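Local coordinates for periplasmic binding protein/LacI transcriptional regulator (Mycobacterium smegmatis, PDB 6HYH), which binds a furanose sugar, here beta-D-fucofuranose, and probably serves as the solute-binding component of an L-arabinofuranose ABC transporter, at residues N146-E151 with P203-V208. Sequence-based numbering, arbitrary orientation.
Sequences NIVQLE and PQIDVV
Val148 and Ile205 meet on the side of the sheet that carries Val148, Leu150 and Val208, the isoleucine coming from the loop that leads into strand 207-210. CG2 of Val148 lies 3.6 Å from CG2 of Ile205 and also touches its CG1 and CD1. With CG1 of Val148 opposite the backbone N (chi1 -180°), CG2 falls anti to the carbonyl carbon and meets the isoleucine. Leu150 and Val208 continue the same apolar face: CG and CD1 of Leu150 both rest against CG1 of Val208. On the reverse face, Ile147 and Val207 lie side by side and point the same way, a looser pairing with CG1 of Ile147 4.1 Å from CB of Val207.

Between the two faces, the backbones illustrate how a loop residue can share in the pairing at the start of a parallel strand, where Ile147 is bridged with Val207 and Val148 with Val208. Val148 N donates to Val207 O at 2.9 Å; Ile147 CA also points its hydrogen at Val207 O, and Val208 CA at Val148 O. Asn146 O is gripped by two donors, Val207 N at 2.9 Å and Asp206 N at 2.8 Å; the latter arrives in the carbonyl plane on a lone pair. The Asp206 carboxylate then folds back, its OD2 accepting from Asn146 N at 2.8 Å through the anti lone pair, so backbone and side chain of one residue bracket both polar groups of Asn146's main chain. Asp206 OD2 also takes a weak hydrogen bond from NE2 of Gln204, within the same loop. At the outer, more open end, ND2 of Asn146 sits over the face of the Gln204 amide, 3.0 Å from its CD, with the two planes 89° apart; it makes no hydrogen bond to that amide.

The pairing joins two neighbouring strands of a periplasmic binding protein lobe. Helix 188-201 covers the Val148, Leu150 and Val208 face through Phe198, Val194 and Met195, helix 157-170 covers Ile147 through Phe166 and Ile170, and strand 176-183 hydrogen-bonds along the other edge of 146-151.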
loop_
_atom_site.group_PDB
_atom_site.type_symbol
_atom_site.label_atom_id
_atom_site.label_comp_id
_atom_site.label_asym_id
_atom_site.label_seq_id
_atom_site.Cartn_x
_atom_site.Cartn_y
_atom_site.Cartn_z
ATOM N N ASN A 146 -27.017 -20.241 4.619
ATOM C CA ASN A 146 -26.578 -20.157 3.237
ATOM C C ASN A 146 -26.540 -18.707 2.795
ATOM O O ASN A 146 -27.566 -18.011 2.794
ATOM C CB ASN A 146 -27.510 -20.962 2.334
ATOM C CG ASN A 146 -27.167 -22.437 2.317
ATOM O OD1 ASN A 146 -26.031 -22.821 2.034
ATOM N ND2 ASN A 146 -28.146 -23.273 2.648
ATOM N N ILE A 147 -25.358 -18.278 2.376
ATOM C CA ILE A 147 -25.109 -16.894 2.034
ATOM C C ILE A 147 -24.894 -16.836 0.532
ATOM O O ILE A 147 -24.317 -17.752 -0.070
ATOM C CB ILE A 147 -23.914 -16.310 2.814
ATOM C CG1 ILE A 147 -24.179 -16.410 4.318
ATOM C CG2 ILE A 147 -23.709 -14.849 2.434
ATOM C CD1 ILE A 147 -22.935 -16.401 5.162
ATOM N N VAL A 148 -25.426 -15.795 -0.073
ATOM C CA VAL A 148 -25.274 -15.509 -1.484
ATOM C C VAL A 148 -24.613 -14.144 -1.566
ATOM O O VAL A 148 -24.944 -13.261 -0.772
ATOM C CB VAL A 148 -26.640 -15.511 -2.183
ATOM C CG1 VAL A 148 -26.442 -15.230 -3.587
ATOM C CG2 VAL A 148 -27.329 -16.846 -1.985
ATOM N N GLN A 149 -23.612 -13.993 -2.427
ATOM C CA GLN A 149 -22.894 -12.722 -2.538
ATOM C C GLN A 149 -23.140 -12.087 -3.903
ATOM O O GLN A 149 -22.879 -12.702 -4.947
ATOM C CB GLN A 149 -21.376 -12.868 -2.307
ATOM C CG GLN A 149 -20.799 -11.672 -1.528
ATOM C CD GLN A 149 -19.356 -11.822 -1.025
ATOM O OE1 GLN A 149 -18.427 -11.307 -1.642
ATOM N NE2 GLN A 149 -19.168 -12.522 0.107
ATOM N N LEU A 150 -23.598 -10.837 -3.886
ATOM C CA LEU A 150 -23.720 -10.022 -5.087
ATOM C C LEU A 150 -22.458 -9.166 -5.150
ATOM O O LEU A 150 -22.281 -8.257 -4.319
ATOM C CB LEU A 150 -24.986 -9.160 -5.035
ATOM C CG LEU A 150 -26.284 -9.930 -4.771
ATOM C CD1 LEU A 150 -27.531 -9.068 -4.947
ATOM C CD2 LEU A 150 -26.296 -11.065 -5.734
ATOM N N GLU A 151 -21.597 -9.431 -6.144
ATOM C CA GLU A 151 -20.248 -8.878 -6.190
ATOM C C GLU A 151 -20.195 -7.633 -7.083
ATOM O O GLU A 151 -20.958 -7.496 -8.046
ATOM C CB GLU A 151 -19.268 -9.927 -6.734
ATOM C CG GLU A 151 -18.653 -10.856 -5.714
ATOM C CD GLU A 151 -17.882 -11.998 -6.367
ATOM O OE1 GLU A 151 -18.344 -12.484 -7.421
ATOM O OE2 GLU A 151 -16.815 -12.403 -5.838
ATOM N N PRO A 203 -31.149 -23.586 -3.887
ATOM C CA PRO A 203 -32.542 -23.828 -3.495
ATOM C C PRO A 203 -32.847 -23.333 -2.092
ATOM O O PRO A 203 -34.018 -23.173 -1.729
ATOM C CB PRO A 203 -32.671 -25.351 -3.615
ATOM C CG PRO A 203 -31.313 -25.847 -3.241
ATOM C CD PRO A 203 -30.303 -24.769 -3.662
ATOM N N GLN A 204 -31.805 -23.078 -1.296
ATOM C CA GLN A 204 -31.958 -22.584 0.075
ATOM C C GLN A 204 -31.059 -21.369 0.248
ATOM O O GLN A 204 -29.832 -21.489 0.191
ATOM C CB GLN A 204 -31.613 -23.638 1.123
ATOM C CG GLN A 204 -31.564 -23.043 2.534
ATOM C CD GLN A 204 -30.933 -23.977 3.567
ATOM O OE1 GLN A 204 -30.601 -25.134 3.263
ATOM N NE2 GLN A 204 -30.758 -23.473 4.796
ATOM N N ILE A 205 -31.662 -20.207 0.467
ATOM C CA ILE A 205 -30.923 -18.959 0.557
ATOM C C ILE A 205 -31.345 -18.272 1.846
ATOM O O ILE A 205 -32.529 -17.958 2.025
ATOM C CB ILE A 205 -31.179 -18.059 -0.664
ATOM C CG1 ILE A 205 -30.590 -18.691 -1.924
ATOM C CG2 ILE A 205 -30.614 -16.663 -0.433
ATOM C CD1 ILE A 205 -30.848 -17.905 -3.187
ATOM N N ASP A 206 -30.393 -18.083 2.763
ATOM C CA ASP A 206 -30.666 -17.493 4.068
ATOM C C ASP A 206 -30.309 -16.015 4.107
ATOM O O ASP A 206 -31.083 -15.195 4.612
ATOM C CB ASP A 206 -29.909 -18.263 5.149
ATOM C CG ASP A 206 -30.481 -19.644 5.375
ATOM O OD1 ASP A 206 -31.646 -19.733 5.821
ATOM O OD2 ASP A 206 -29.782 -20.640 5.060
ATOM N N VAL A 207 -29.144 -15.655 3.565
ATOM C CA VAL A 207 -28.663 -14.283 3.587
ATOM C C VAL A 207 -28.175 -13.896 2.205
ATOM O O VAL A 207 -27.640 -14.721 1.453
ATOM C CB VAL A 207 -27.530 -14.088 4.612
ATOM C CG1 VAL A 207 -27.019 -12.654 4.589
ATOM C CG2 VAL A 207 -28.036 -14.439 5.982
ATOM N N VAL A 208 -28.383 -12.627 1.870
ATOM C CA VAL A 208 -27.781 -11.999 0.706
ATOM C C VAL A 208 -26.810 -10.946 1.213
ATOM O O VAL A 208 -27.159 -10.129 2.082
ATOM C CB VAL A 208 -28.833 -11.363 -0.218
ATOM C CG1 VAL A 208 -28.149 -10.792 -1.450
ATOM C CG2 VAL A 208 -29.864 -12.385 -0.623
#